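Local coordinates for protein type I modular polyketide synthase (Streptomyces albus subsp. albus, PDB 6IYR) that probably loads a malonyl-type extender unit from its coenzyme A thioester onto the salinomycin assembly line, as the acyltransferase domain of module 8, at residues Ala431-Phe434 with Leu435-Ala439; Thr362-Ala366 with Glu367-Arg371; Val173-Leu176 with Arg177-Glu180; Gly406-Glu409 with Thr410-Val414. One frame throughout, in Å; residues are numbered along the deposited sequence.

Contact 1. Residues Ala431-Phe434 with Leu435-Ala439; sequences AARF and LTSLA
In the opening turns of helix 431-443, the i to i+4 pairs F434/L438 and R433/S437 mark an apolar and a polar flank of one alpha-helix. The helical assignment rests on backbone bonds: L435 N gives to A431 O at 2.8 Å, S437 N to R433 O at 2.8 Å, and L438 N to F434 O at 2.8 Å. On the apolar flank, L438 comes up to the phenyl ring at its edge, near the ring plane, with L438 CG 3.9 Å from F434 CD1. The branch atom L438 CD2 extends this touch to F434 CE1 at 4.0 Å. F434 CG is roughly anti to its own N (chi1 -151°), which turns an edge of the ring to L438, the two side chains crossing at an angle. W206 meets the same ring with planes at about 45°, and L36 of strand 36-37 touches A431, F434, L435 and L438.

On the polar flank, R433 is bent at chi2 and chi3, and its NH2 gives to a water at 2.6 Å that sits at the guanidinium edge, in plane. That water in turn gives to S437 OG at 2.7 Å. The serine hydroxyl bonds onward to T423 O, while R433 NH1 forms a salt bridge with E428. The arginine is therefore gripped by a carboxylate and a bridging water, and E428 probably offsets part of its charge beside nearby R425.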
ATOM      1  N   ALA A 431      -2.567  15.517  -2.569  1.00 37.78           N
ATOM      2  CA  ALA A 431      -1.812  15.849  -1.370  1.00 38.44           C
ATOM      3  C   ALA A 431      -2.709  15.874  -0.142  1.00 37.19           C
ATOM      4  O   ALA A 431      -2.274  15.581   0.960  1.00 39.18           O
ATOM      5  CB  ALA A 431      -1.102  17.180  -1.555  1.00 41.62           C
ATOM      6  N   ALA A 432      -3.994  16.139  -0.316  1.00 38.80           N
ATOM      7  CA  ALA A 432      -4.852  16.238   0.857  1.00 38.88           C
ATOM      8  C   ALA A 432      -4.861  14.895   1.557  1.00 41.04           C
ATOM      9  O   ALA A 432      -4.709  14.810   2.777  1.00 34.37           O
ATOM     10  CB  ALA A 432      -6.273  16.625   0.461  1.00 45.23           C
ATOM     11  N   ARG A 433      -5.079  13.832   0.790  1.00 35.31           N
ATOM     12  CA  ARG A 433      -5.222  12.524   1.405  1.00 32.28           C
ATOM     13  C   ARG A 433      -3.852  12.033   1.875  1.00 26.02           C
ATOM     14  O   ARG A 433      -3.692  11.458   2.948  1.00 29.43           O
ATOM     15  CB  ARG A 433      -5.865  11.537   0.441  1.00 31.83           C
ATOM     16  CG  ARG A 433      -5.725  10.080   0.857  1.00 32.17           C
ATOM     17  CD  ARG A 433      -6.242   9.793   2.263  1.00 34.83           C
ATOM     18  NE  ARG A 433      -7.645  10.136   2.385  1.00 38.24           N
ATOM     19  CZ  ARG A 433      -8.327  10.093   3.524  1.00 47.96           C
ATOM     20  NH1 ARG A 433      -9.596  10.473   3.556  1.00 42.25           N
ATOM     21  NH2 ARG A 433      -7.741   9.668   4.629  1.00 48.12           N
ATOM     22  N   PHE A 434      -2.853  12.315   1.084  1.00 27.26           N
ATOM     23  CA  PHE A 434      -1.525  11.859   1.416  1.00 30.21           C
ATOM     24  C   PHE A 434      -1.100  12.510   2.727  1.00 37.04           C
ATOM     25  O   PHE A 434      -0.675  11.827   3.639  1.00 31.32           O
ATOM     26  CB  PHE A 434      -0.560  12.181   0.270  1.00 30.76           C
ATOM     27  CG  PHE A 434       0.614  11.216   0.161  1.00 32.14           C
ATOM     28  CD1 PHE A 434       1.341  10.835   1.287  1.00 38.74           C
ATOM     29  CD2 PHE A 434       1.036  10.752  -1.069  1.00 38.22           C
ATOM     30  CE1 PHE A 434       2.435   9.977   1.186  1.00 38.71           C
ATOM     31  CE2 PHE A 434       2.125   9.899  -1.173  1.00 34.85           C
ATOM     32  CZ  PHE A 434       2.814   9.501  -0.044  1.00 35.74           C
ATOM     33  N   LEU A 435      -1.289  13.822   2.855  1.00 35.27           N
ATOM     34  CA  LEU A 435      -0.933  14.512   4.097  1.00 30.84           C
ATOM     35  C   LEU A 435      -1.645  13.898   5.234  1.00 22.69           C
ATOM     36  O   LEU A 435      -1.090  13.756   6.334  1.00 33.27           O
ATOM     37  CB  LEU A 435      -1.334  15.997   4.060  1.00 33.64           C
ATOM     38  CG  LEU A 435      -0.246  16.991   3.717  1.00 45.17           C
ATOM     39  CD1 LEU A 435      -0.825  18.405   3.742  1.00 51.32           C
ATOM     40  CD2 LEU A 435       0.916  16.871   4.688  1.00 38.64           C
ATOM     41  N   THR A 436      -2.913  13.585   5.056  1.00 28.11           N
ATOM     42  CA  THR A 436      -3.592  12.993   6.177  1.00 29.96           C
ATOM     43  C   THR A 436      -3.096  11.585   6.519  1.00 36.91           C
ATOM     44  O   THR A 436      -2.953  11.229   7.703  1.00 31.96           O
ATOM     45  CB  THR A 436      -5.127  13.182   6.206  1.00 38.17           C
ATOM     46  OG1 THR A 436      -5.779  11.975   6.567  1.00 40.80           O
ATOM     47  CG2 THR A 436      -5.687  13.769   4.982  1.00 37.66           C
ATOM     48  N   SER A 437      -2.601  10.879   5.513  1.00 30.83           N
ATOM     49  CA  SER A 437      -1.908   9.610   5.772  1.00 30.96           C
ATOM     50  C   SER A 437      -0.599   9.791   6.521  1.00 25.52           C
ATOM     51  O   SER A 437      -0.353   9.065   7.460  1.00 28.57           O
ATOM     52  CB  SER A 437      -1.694   8.842   4.473  1.00 28.53           C
ATOM     53  OG  SER A 437      -2.965   8.393   3.995  1.00 27.41           O
ATOM     54  N   LEU A 438       0.238  10.730   6.092  1.00 30.26           N
ATOM     55  CA  LEU A 438       1.419  11.083   6.852  1.00 31.87           C
ATOM     56  C   LEU A 438       1.088  11.454   8.313  1.00 37.27           C
ATOM     57  O   LEU A 438       1.808  11.070   9.227  1.00 33.78           O
ATOM     58  CB  LEU A 438       2.147  12.244   6.204  1.00 29.31           C
ATOM     59  CG  LEU A 438       2.647  12.026   4.792  1.00 35.12           C
ATOM     60  CD1 LEU A 438       3.071  13.371   4.227  1.00 34.57           C
ATOM     61  CD2 LEU A 438       3.835  11.072   4.783  1.00 39.78           C
ATOM     62  N   ALA A 439       0.002  12.190   8.535  1.00 33.11           N
ATOM     63  CA  ALA A 439      -0.382  12.580   9.897  1.00 33.80           C
ATOM     64  C   ALA A 439      -0.711  11.397  10.763  1.00 30.11           C
ATOM     65  O   ALA A 439      -0.309  11.344  11.924  1.00 29.75           O
ATOM     66  CB  ALA A 439      -1.587  13.510   9.855  1.00 34.10           C
TER
HETATM   67  O   HOH W   1      -5.415   8.615   5.096  1.00 37.18           O

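Contact 2. Residues Thr362-Ala366 with Glu367-Arg371; sequences TDLDA and EYWYR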
ATOM      1  N   THR A 362      19.475 -11.358  -4.843  1.00 30.20           N
ATOM      2  CA  THR A 362      20.072 -11.942  -6.008  1.00 27.48           C
ATOM      3  C   THR A 362      19.299 -13.161  -6.492  1.00 27.18           C
ATOM      4  O   THR A 362      19.485 -13.569  -7.613  1.00 30.49           O
ATOM      5  CB  THR A 362      21.511 -12.438  -5.711  1.00 33.28           C
ATOM      6  OG1 THR A 362      21.505 -13.131  -4.468  1.00 37.23           O
ATOM      7  CG2 THR A 362      22.514 -11.277  -5.629  1.00 37.29           C
ATOM      8  N   ASP A 363      18.523 -13.780  -5.609  1.00 27.12           N
ATOM      9  CA  ASP A 363      17.605 -14.880  -5.964  1.00 33.77           C
ATOM     10  C   ASP A 363      16.286 -14.472  -6.707  1.00 37.88           C
ATOM     11  O   ASP A 363      15.521 -15.328  -7.165  1.00 30.08           O
ATOM     12  CB  ASP A 363      17.265 -15.706  -4.713  1.00 34.56           C
ATOM     13  CG  ASP A 363      17.094 -14.859  -3.442  1.00 36.89           C
ATOM     14  OD1 ASP A 363      17.362 -13.643  -3.459  1.00 33.33           O
ATOM     15  OD2 ASP A 363      16.690 -15.423  -2.398  1.00 34.83           O
ATOM     16  N   LEU A 364      16.063 -13.184  -6.950  1.00 34.45           N
ATOM     17  CA  LEU A 364      14.800 -12.790  -7.578  1.00 28.24           C
ATOM     18  C   LEU A 364      14.866 -12.865  -9.063  1.00 29.48           C
ATOM     19  O   LEU A 364      14.739 -11.859  -9.774  1.00 25.64           O
ATOM     20  CB  LEU A 364      14.342 -11.407  -7.107  1.00 35.86           C
ATOM     21  CG  LEU A 364      14.309 -11.268  -5.577  1.00 32.49           C
ATOM     22  CD1 LEU A 364      13.644  -9.985  -5.092  1.00 33.10           C
ATOM     23  CD2 LEU A 364      13.580 -12.462  -5.002  1.00 35.37           C
ATOM     24  N   ASP A 365      15.133 -14.069  -9.555  1.00 29.26           N
ATOM     25  CA  ASP A 365      15.334 -14.235 -10.965  1.00 24.27           C
ATOM     26  C   ASP A 365      14.021 -14.712 -11.609  1.00 29.61           C
ATOM     27  O   ASP A 365      12.983 -14.809 -10.923  1.00 26.57           O
ATOM     28  CB  ASP A 365      16.473 -15.215 -11.230  1.00 34.17           C
ATOM     29  CG  ASP A 365      16.252 -16.568 -10.597  1.00 43.94           C
ATOM     30  OD1 ASP A 365      15.116 -16.930 -10.202  1.00 41.61           O
ATOM     31  OD2 ASP A 365      17.249 -17.289 -10.491  1.00 41.76           O
ATOM     32  N   ALA A 366      14.097 -15.105 -12.876  1.00 28.31           N
ATOM     33  CA  ALA A 366      12.915 -15.507 -13.657  1.00 33.43           C
ATOM     34  C   ALA A 366      12.103 -16.595 -12.967  1.00 34.77           C
ATOM     35  O   ALA A 366      10.865 -16.522 -12.897  1.00 29.11           O
ATOM     36  CB  ALA A 366      13.304 -15.944 -15.064  1.00 35.83           C
ATOM     37  N   GLU A 367      12.808 -17.542 -12.371  1.00 28.26           N
ATOM     38  CA  GLU A 367      12.178 -18.674 -11.753  1.00 28.83           C
ATOM     39  C   GLU A 367      11.432 -18.190 -10.511  1.00 31.81           C
ATOM     40  O   GLU A 367      10.356 -18.696 -10.224  1.00 26.75           O
ATOM     41  CB  GLU A 367      13.220 -19.753 -11.423  1.00 38.75           C
ATOM     42  CG  GLU A 367      12.715 -20.933 -10.585  1.00 54.93           C
ATOM     43  CD  GLU A 367      11.660 -21.810 -11.276  1.00 72.50           C
ATOM     44  OE1 GLU A 367      10.709 -22.266 -10.583  1.00 61.47           O
ATOM     45  OE2 GLU A 367      11.786 -22.070 -12.496  1.00 69.90           O
ATOM     46  N   TYR A 368      12.048 -17.304  -9.721  1.00 28.51           N
ATOM     47  CA  TYR A 368      11.336 -16.674  -8.610  1.00 27.77           C
ATOM     48  C   TYR A 368      10.016 -16.050  -9.084  1.00 20.40           C
ATOM     49  O   TYR A 368       9.004 -16.189  -8.428  1.00 28.54           O
ATOM     50  CB  TYR A 368      12.178 -15.595  -7.917  1.00 27.44           C
ATOM     51  CG  TYR A 368      11.508 -15.046  -6.696  1.00 23.50           C
ATOM     52  CD1 TYR A 368      11.660 -15.665  -5.474  1.00 27.84           C
ATOM     53  CD2 TYR A 368      10.642 -13.961  -6.777  1.00 25.07           C
ATOM     54  CE1 TYR A 368      11.024 -15.178  -4.351  1.00 30.54           C
ATOM     55  CE2 TYR A 368       9.944 -13.505  -5.669  1.00 23.58           C
ATOM     56  CZ  TYR A 368      10.129 -14.117  -4.459  1.00 25.43           C
ATOM     57  OH  TYR A 368       9.470 -13.658  -3.325  1.00 25.94           O
ATOM     58  N   TRP A 369      10.070 -15.265 -10.141  1.00 25.31           N
ATOM     59  CA  TRP A 369       8.896 -14.525 -10.581  1.00 29.77           C
ATOM     60  C   TRP A 369       7.837 -15.492 -11.086  1.00 30.13           C
ATOM     61  O   TRP A 369       6.659 -15.306 -10.790  1.00 24.56           O
ATOM     62  CB  TRP A 369       9.244 -13.419 -11.600  1.00 24.99           C
ATOM     63  CG  TRP A 369      10.064 -12.352 -10.969  1.00 26.72           C
ATOM     64  CD1 TRP A 369      11.369 -12.083 -11.216  1.00 28.16           C
ATOM     65  CD2 TRP A 369       9.721 -11.601  -9.780  1.00 30.86           C
ATOM     66  NE1 TRP A 369      11.864 -11.221 -10.278  1.00 28.22           N
ATOM     67  CE2 TRP A 369      10.872 -10.906  -9.384  1.00 30.18           C
ATOM     68  CE3 TRP A 369       8.540 -11.427  -9.046  1.00 31.07           C
ATOM     69  CZ2 TRP A 369      10.880 -10.027  -8.302  1.00 30.31           C
ATOM     70  CZ3 TRP A 369       8.561 -10.620  -7.915  1.00 29.74           C
ATOM     71  CH2 TRP A 369       9.713  -9.875  -7.594  1.00 27.45           C
ATOM     72  N   TYR A 370       8.247 -16.590 -11.734  1.00 26.22           N
ATOM     73  CA  TYR A 370       7.298 -17.665 -11.980  1.00 25.26           C
ATOM     74  C   TYR A 370       6.702 -18.264 -10.719  1.00 28.23           C
ATOM     75  O   TYR A 370       5.486 -18.522 -10.656  1.00 26.81           O
ATOM     76  CB  TYR A 370       7.856 -18.789 -12.857  1.00 29.29           C
ATOM     77  CG  TYR A 370       6.851 -19.897 -13.053  1.00 28.34           C
ATOM     78  CD1 TYR A 370       5.750 -19.698 -13.834  1.00 27.84           C
ATOM     79  CD2 TYR A 370       6.929 -21.079 -12.329  1.00 28.59           C
ATOM     80  CE1 TYR A 370       4.788 -20.683 -13.987  1.00 32.02           C
ATOM     81  CE2 TYR A 370       5.955 -22.064 -12.450  1.00 31.84           C
ATOM     82  CZ  TYR A 370       4.868 -21.838 -13.282  1.00 29.34           C
ATOM     83  OH  TYR A 370       3.902 -22.798 -13.441  1.00 31.59           O
ATOM     84  N   ARG A 371       7.543 -18.586  -9.748  1.00 25.42           N
ATOM     85  CA  ARG A 371       7.022 -19.122  -8.510  1.00 28.85           C
ATOM     86  C   ARG A 371       6.021 -18.229  -7.848  1.00 30.92           C
ATOM     87  O   ARG A 371       5.147 -18.717  -7.127  1.00 29.80           O
ATOM     88  CB  ARG A 371       8.120 -19.407  -7.497  1.00 34.95           C
ATOM     89  CG  ARG A 371       8.678 -20.817  -7.569  1.00 58.28           C
ATOM     90  CD  ARG A 371       9.629 -21.089  -6.408  1.00 67.93           C
ATOM     91  NE  ARG A 371      10.583 -22.133  -6.765  1.00 89.55           N
ATOM     92  CZ  ARG A 371      11.793 -21.923  -7.280  1.00 92.96           C
ATOM     93  NH1 ARG A 371      12.561 -22.966  -7.592  1.00 73.99           N
ATOM     94  NH2 ARG A 371      12.251 -20.682  -7.457  1.00 89.39           N
TER
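L364 CD2 sits over one face of the Y368 ring, 3.5 Å from the centroid and 3° off the ring normal, a CH-pi contact centred on the ring. The two side chains run side by side in the same direction. L364 also engages W369 twice. Its CB lies 3.9 Å from W369 CZ2, and its carbonyl O accepts from W369 NE1 at 3.0 Å; this bond is bent, the indole N-H arriving from above the carbonyl plane and not on a lone pair. Y368 in turn places its edge atom CD2 over one face of the indole.

The next shell is D365, whose side chain and main chain fix the first turn. D365 keeps CG between its backbone N and carbonyl carbon (chi1 57°), which swings OD1 back to accept from Y368 N at 3.1 Å along a nearly straight line (170°). The same oxygen takes a weak bond from E367 N at 3.2 Å. The main chain of D365 adds an acceptor, W369 N giving to D365 O at 3.1 Å. Upstream, D365 N gives to D363 O at 2.7 Å, closing an inverse gamma turn centred on L364.

Farther out, Y368 OH is bonded to S352 OG and E223 OE1, and W369 packs on E223, I224 and A227 of helix 222-230. The arrangement is an aspartate N-cap at the start of helix 366-374: D365 OD1 takes the N-H of Y368 squarely and that of E367 only weakly, while the residue before the cap packs its methyl on the first turn.

Contact 3. Residues Val173-Leu176 with Arg177-Glu180; sequences VDVL and RQTE
D174 O accepts from T179 N at 3.1 Å and V175 O takes a weak bond from Q178 N at 3.0 Å, while Q178 adopts positive phi: a Schellman motif, with Q178 as C-prime residue, ending helix 172-177. One residue earlier the i to i+4 pattern still holds, R177 N giving to V173 O at 3.0 Å.

Over this backbone, D174 and R177 extend side by side and form a salt bridge, OD1 to NH2 at 2.7 Å. The carboxylate and guanidinium planes stand 72° apart, so the pair meets through one oxygen and one nitrogen instead of two parallel bonds. A bend at chi3 of R177 turns the guanidinium toward the carboxylate, and its aliphatic part packs on V173, R177 CD lying 3.9 Å from V173 CG1. T179 OG1 stands 2.9 Å above the guanidinium plane, near its centre. On the inner side, V175 and L176 both pack against A194 of helix 188-208.

Q178 also doubles back, bent at chi2 (-65°). Q178 NE2 gives to P183 O and, at 2.7 Å and 174°, to V175 O, on a lone pair of that carbonyl and in the plane of the Q178 amide.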
ATOM      1  N   VAL A 173       0.759   8.136 -17.943  1.00 34.67           N
ATOM      2  CA  VAL A 173      -0.065   9.175 -17.329  1.00 33.10           C
ATOM      3  C   VAL A 173      -1.450   9.157 -17.935  1.00 26.53           C
ATOM      4  O   VAL A 173      -2.447   9.245 -17.206  1.00 29.61           O
ATOM      5  CB  VAL A 173       0.583  10.558 -17.410  1.00 35.28           C
ATOM      6  CG1 VAL A 173      -0.402  11.625 -16.973  1.00 39.89           C
ATOM      7  CG2 VAL A 173       1.809  10.602 -16.502  1.00 39.46           C
ATOM      8  N   ASP A 174      -1.539   8.908 -19.243  1.00 24.06           N
ATOM      9  CA  ASP A 174      -2.856   8.791 -19.864  1.00 26.20           C
ATOM     10  C   ASP A 174      -3.684   7.610 -19.364  1.00 33.44           C
ATOM     11  O   ASP A 174      -4.912   7.700 -19.251  1.00 32.62           O
ATOM     12  CB  ASP A 174      -2.758   8.755 -21.373  1.00 30.70           C
ATOM     13  CG  ASP A 174      -2.316  10.085 -21.960  1.00 36.16           C
ATOM     14  OD1 ASP A 174      -2.319  11.087 -21.229  1.00 44.16           O
ATOM     15  OD2 ASP A 174      -1.890  10.098 -23.122  1.00 38.69           O
ATOM     16  N   VAL A 175      -3.031   6.487 -19.099  1.00 29.43           N
ATOM     17  CA  VAL A 175      -3.747   5.338 -18.528  1.00 30.25           C
ATOM     18  C   VAL A 175      -4.184   5.641 -17.093  1.00 26.90           C
ATOM     19  O   VAL A 175      -5.268   5.247 -16.669  1.00 31.03           O
ATOM     20  CB  VAL A 175      -2.936   4.029 -18.654  1.00 34.13           C
ATOM     21  CG1 VAL A 175      -1.466   4.334 -18.695  1.00 57.03           C
ATOM     22  CG2 VAL A 175      -3.179   3.076 -17.478  1.00 31.33           C
ATOM     23  N   LEU A 176      -3.326   6.255 -16.292  1.00 25.99           N
ATOM     24  CA  LEU A 176      -3.721   6.608 -14.939  1.00 29.50           C
ATOM     25  C   LEU A 176      -4.957   7.496 -14.949  1.00 32.16           C
ATOM     26  O   LEU A 176      -5.843   7.334 -14.106  1.00 29.15           O
ATOM     27  CB  LEU A 176      -2.619   7.324 -14.195  1.00 30.54           C
ATOM     28  CG  LEU A 176      -1.372   6.467 -13.946  1.00 34.00           C
ATOM     29  CD1 LEU A 176      -0.432   7.188 -12.990  1.00 42.79           C
ATOM     30  CD2 LEU A 176      -1.770   5.146 -13.360  1.00 30.23           C
ATOM     31  N   ARG A 177      -4.997   8.439 -15.881  1.00 33.32           N
ATOM     32  CA  ARG A 177      -6.129   9.367 -15.990  1.00 39.62           C
ATOM     33  C   ARG A 177      -7.323   8.679 -16.639  1.00 42.41           C
ATOM     34  O   ARG A 177      -8.440   9.147 -16.548  1.00 35.82           O
ATOM     35  CB  ARG A 177      -5.740  10.573 -16.842  1.00 36.36           C
ATOM     36  CG  ARG A 177      -4.939  11.614 -16.102  1.00 40.77           C
ATOM     37  CD  ARG A 177      -4.153  12.496 -17.055  1.00 46.10           C
ATOM     38  NE  ARG A 177      -5.027  13.217 -17.967  1.00 60.19           N
ATOM     39  CZ  ARG A 177      -4.768  13.444 -19.257  1.00 77.43           C
ATOM     40  NH1 ARG A 177      -5.661  14.085 -20.009  1.00 68.67           N
ATOM     41  NH2 ARG A 177      -3.627  13.028 -19.805  1.00 74.84           N
ATOM     42  N   GLN A 178      -7.071   7.597 -17.361  1.00 36.80           N
ATOM     43  CA  GLN A 178      -8.075   7.016 -18.255  1.00 35.83           C
ATOM     44  C   GLN A 178      -8.625   8.034 -19.256  1.00 34.31           C
ATOM     45  O   GLN A 178      -9.815   8.084 -19.505  1.00 34.03           O
ATOM     46  CB  GLN A 178      -9.190   6.338 -17.461  1.00 37.11           C
ATOM     47  CG  GLN A 178      -8.752   5.037 -16.797  1.00 32.04           C
ATOM     48  CD  GLN A 178      -8.390   3.982 -17.841  1.00 40.74           C
ATOM     49  OE1 GLN A 178      -9.271   3.432 -18.487  1.00 34.28           O
ATOM     50  NE2 GLN A 178      -7.088   3.813 -18.110  1.00 33.33           N
ATOM     51  N   THR A 179      -7.732   8.851 -19.799  1.00 31.59           N
ATOM     52  CA  THR A 179      -8.031   9.763 -20.888  1.00 39.27           C
ATOM     53  C   THR A 179      -8.525   8.989 -22.092  1.00 44.63           C
ATOM     54  O   THR A 179      -8.025   7.920 -22.393  1.00 43.57           O
ATOM     55  CB  THR A 179      -6.769  10.507 -21.357  1.00 49.64           C
ATOM     56  OG1 THR A 179      -6.044  10.978 -20.225  1.00 57.79           O
ATOM     57  CG2 THR A 179      -7.129  11.698 -22.248  1.00 59.07           C
ATOM     58  N   GLU A 180      -9.413   9.620 -22.849  1.00 41.35           N
ATOM     59  CA  GLU A 180      -9.812   9.169 -24.180  1.00 41.74           C
ATOM     60  C   GLU A 180      -8.565   8.908 -25.029  1.00 41.88           C
ATOM     61  O   GLU A 180      -7.689   9.780 -25.189  1.00 41.52           O
ATOM     62  CB  GLU A 180     -10.639  10.282 -24.839  1.00 57.23           C
ATOM     63  CG  GLU A 180     -11.848   9.840 -25.637  1.00 65.39           C
ATOM     64  CD  GLU A 180     -12.199  10.840 -26.738  1.00 73.20           C
ATOM     65  OE1 GLU A 180     -11.457  11.828 -26.956  1.00 67.78           O
ATOM     66  OE2 GLU A 180     -13.203  10.614 -27.427  1.00 75.89           O
TER

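Contact 4. Residues Gly406-Glu409 with Thr410-Val414; sequences GVQE and TIDAV
I411 CB lies 3.5 Å from Q408 O, one turn back along the helix. The next atom, I411 CG1, comes within 3.2 Å of V407 O, because chi1 (-68°) sets it anti to the carbonyl carbon of I411 and beside its backbone N. That N gives to the same V407 O at 2.9 Å (179°). The chain then continues extended (chi2 178°), and the tip, I411 CD1, reaches V407 CG1 at 3.8 Å. The two aliphatic side chains meet at a slant.

Helix 404-414, which carries both, links parallel strands 393-396 and 419-421 in a beta-alpha-beta unit. V407 and I411 both touch T420 of the second strand, and V407 also touches F379; T410 leans on V383 and L387 of helix 379-388.

Farther round the helix, D412 N gives to Q408 O at 2.8 Å. A413 N gives to E409 O at 3.1 Å, and A413 CB stands 3.6 Å from that carbonyl oxygen. E409 sends OE1 to Q288 N, while P287 touches E409, T410 and A413.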
ATOM      1  N   GLY A 406      -6.692  -7.103   6.306  1.00 29.41           N
ATOM      2  CA  GLY A 406      -6.024  -8.358   6.630  1.00 28.34           C
ATOM      3  C   GLY A 406      -4.850  -8.185   7.579  1.00 29.01           C
ATOM      4  O   GLY A 406      -4.624  -9.006   8.469  1.00 24.38           O
ATOM      5  N   VAL A 407      -4.106  -7.099   7.423  1.00 27.54           N
ATOM      6  CA  VAL A 407      -3.046  -6.816   8.421  1.00 25.97           C
ATOM      7  C   VAL A 407      -3.685  -6.596   9.797  1.00 30.11           C
ATOM      8  O   VAL A 407      -3.259  -7.173  10.804  1.00 32.84           O
ATOM      9  CB  VAL A 407      -2.194  -5.599   8.017  1.00 28.56           C
ATOM     10  CG1 VAL A 407      -1.131  -5.270   9.093  1.00 26.21           C
ATOM     11  CG2 VAL A 407      -1.551  -5.825   6.655  1.00 32.76           C
ATOM     12  N   GLN A 408      -4.761  -5.813   9.829  1.00 29.33           N
ATOM     13  CA  GLN A 408      -5.421  -5.494  11.095  1.00 29.36           C
ATOM     14  C   GLN A 408      -5.976  -6.737  11.770  1.00 35.89           C
ATOM     15  O   GLN A 408      -5.845  -6.911  12.996  1.00 33.81           O
ATOM     16  CB  GLN A 408      -6.568  -4.500  10.848  1.00 33.33           C
ATOM     17  CG  GLN A 408      -7.199  -3.983  12.135  1.00 31.13           C
ATOM     18  CD  GLN A 408      -6.225  -3.161  12.968  1.00 28.60           C
ATOM     19  OE1 GLN A 408      -5.761  -3.598  14.031  1.00 37.80           O
ATOM     20  NE2 GLN A 408      -5.820  -2.034  12.433  1.00 28.37           N
ATOM     21  N   GLU A 409      -6.485  -7.664  10.963  1.00 32.83           N
ATOM     22  CA  GLU A 409      -6.992  -8.927  11.487  1.00 34.63           C
ATOM     23  C   GLU A 409      -5.870  -9.757  12.112  1.00 28.49           C
ATOM     24  O   GLU A 409      -6.062 -10.428  13.135  1.00 31.01           O
ATOM     25  CB  GLU A 409      -7.686  -9.706  10.346  1.00 42.13           C
ATOM     26  CG  GLU A 409      -8.312 -11.039  10.744  1.00 50.58           C
ATOM     27  CD  GLU A 409      -9.038 -11.725   9.581  1.00 50.08           C
ATOM     28  OE1 GLU A 409      -8.423 -12.510   8.820  1.00 39.27           O
ATOM     29  OE2 GLU A 409     -10.252 -11.525   9.466  1.00 39.78           O
ATOM     30  N   THR A 410      -4.680  -9.758  11.509  1.00 34.15           N
ATOM     31  CA  THR A 410      -3.610 -10.526  12.131  1.00 33.61           C
ATOM     32  C   THR A 410      -2.993  -9.837  13.353  1.00 32.29           C
ATOM     33  O   THR A 410      -2.713 -10.501  14.352  1.00 34.25           O
ATOM     34  CB  THR A 410      -2.543 -11.072  11.171  1.00 32.90           C
ATOM     35  OG1 THR A 410      -1.253 -10.564  11.504  1.00 59.97           O
ATOM     36  CG2 THR A 410      -2.893 -10.858   9.772  1.00 27.17           C
ATOM     37  N   ILE A 411      -2.849  -8.519  13.288  1.00 32.96           N
ATOM     38  CA  ILE A 411      -2.474  -7.710  14.465  1.00 29.13           C
ATOM     39  C   ILE A 411      -3.412  -8.031  15.609  1.00 33.00           C
ATOM     40  O   ILE A 411      -2.971  -8.267  16.729  1.00 36.53           O
ATOM     41  CB  ILE A 411      -2.579  -6.190  14.176  1.00 31.54           C
ATOM     42  CG1 ILE A 411      -1.522  -5.788  13.173  1.00 28.37           C
ATOM     43  CG2 ILE A 411      -2.458  -5.359  15.464  1.00 32.57           C
ATOM     44  CD1 ILE A 411      -1.553  -4.341  12.760  1.00 33.56           C
ATOM     45  N   ASP A 412      -4.710  -8.009  15.348  1.00 33.89           N
ATOM     46  CA  ASP A 412      -5.679  -8.241  16.416  1.00 36.61           C
ATOM     47  C   ASP A 412      -5.549  -9.634  16.990  1.00 39.75           C
ATOM     48  O   ASP A 412      -5.766  -9.833  18.174  1.00 38.14           O
ATOM     49  CB  ASP A 412      -7.131  -8.027  15.941  1.00 36.50           C
ATOM     50  CG  ASP A 412      -7.456  -6.555  15.674  1.00 37.80           C
ATOM     51  OD1 ASP A 412      -6.620  -5.704  15.995  1.00 39.99           O
ATOM     52  OD2 ASP A 412      -8.479  -6.256  15.006  1.00 39.99           O
ATOM     53  N   ALA A 413      -5.320 -10.631  16.157  1.00 41.77           N
ATOM     54  CA  ALA A 413      -5.323 -11.983  16.675  1.00 40.34           C
ATOM     55  C   ALA A 413      -4.028 -12.224  17.437  1.00 40.74           C
ATOM     56  O   ALA A 413      -3.971 -13.033  18.334  1.00 41.80           O
ATOM     57  CB  ALA A 413      -5.466 -12.984  15.547  1.00 40.53           C
ATOM     58  N   VAL A 414      -2.951 -11.582  17.024  1.00 39.11           N
ATOM     59  CA  VAL A 414      -1.702 -11.727  17.752  1.00 41.26           C
ATOM     60  C   VAL A 414      -1.746 -10.935  19.060  1.00 40.87           C
ATOM     61  O   VAL A 414      -0.986 -11.195  19.975  1.00 39.30           O
ATOM     62  CB  VAL A 414      -0.526 -11.233  16.903  1.00 45.96           C
ATOM     63  CG1 VAL A 414       0.747 -11.206  17.731  1.00 47.90           C
ATOM     64  CG2 VAL A 414      -0.345 -12.149  15.703  1.00 49.33           C
TER

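How the contacts relate
All four contacts are local, yet differ with depth and position along a helix. Contact 1 is the most buried, its centre about 14 Å from that of the chain, and combines ring-edge packing with a water bridge. Contact 2 caps the N-terminus of helix 366-374 with a carboxylate; contact 3 ends helix 172-177 through main-chain N-H groups, helped by a side-chain amide that gives to a carbonyl. Contact 4 is mid-helix to C-terminal, with an aliphatic pair facing strand 419-421 and exposed residues beyond. Contacts 1 and 3 both pack on helix 188-208, though their centres are about 23 Å apart. Contacts 3 and 4, centres about 36 Å apart, lie on opposite sides of the chain's centre.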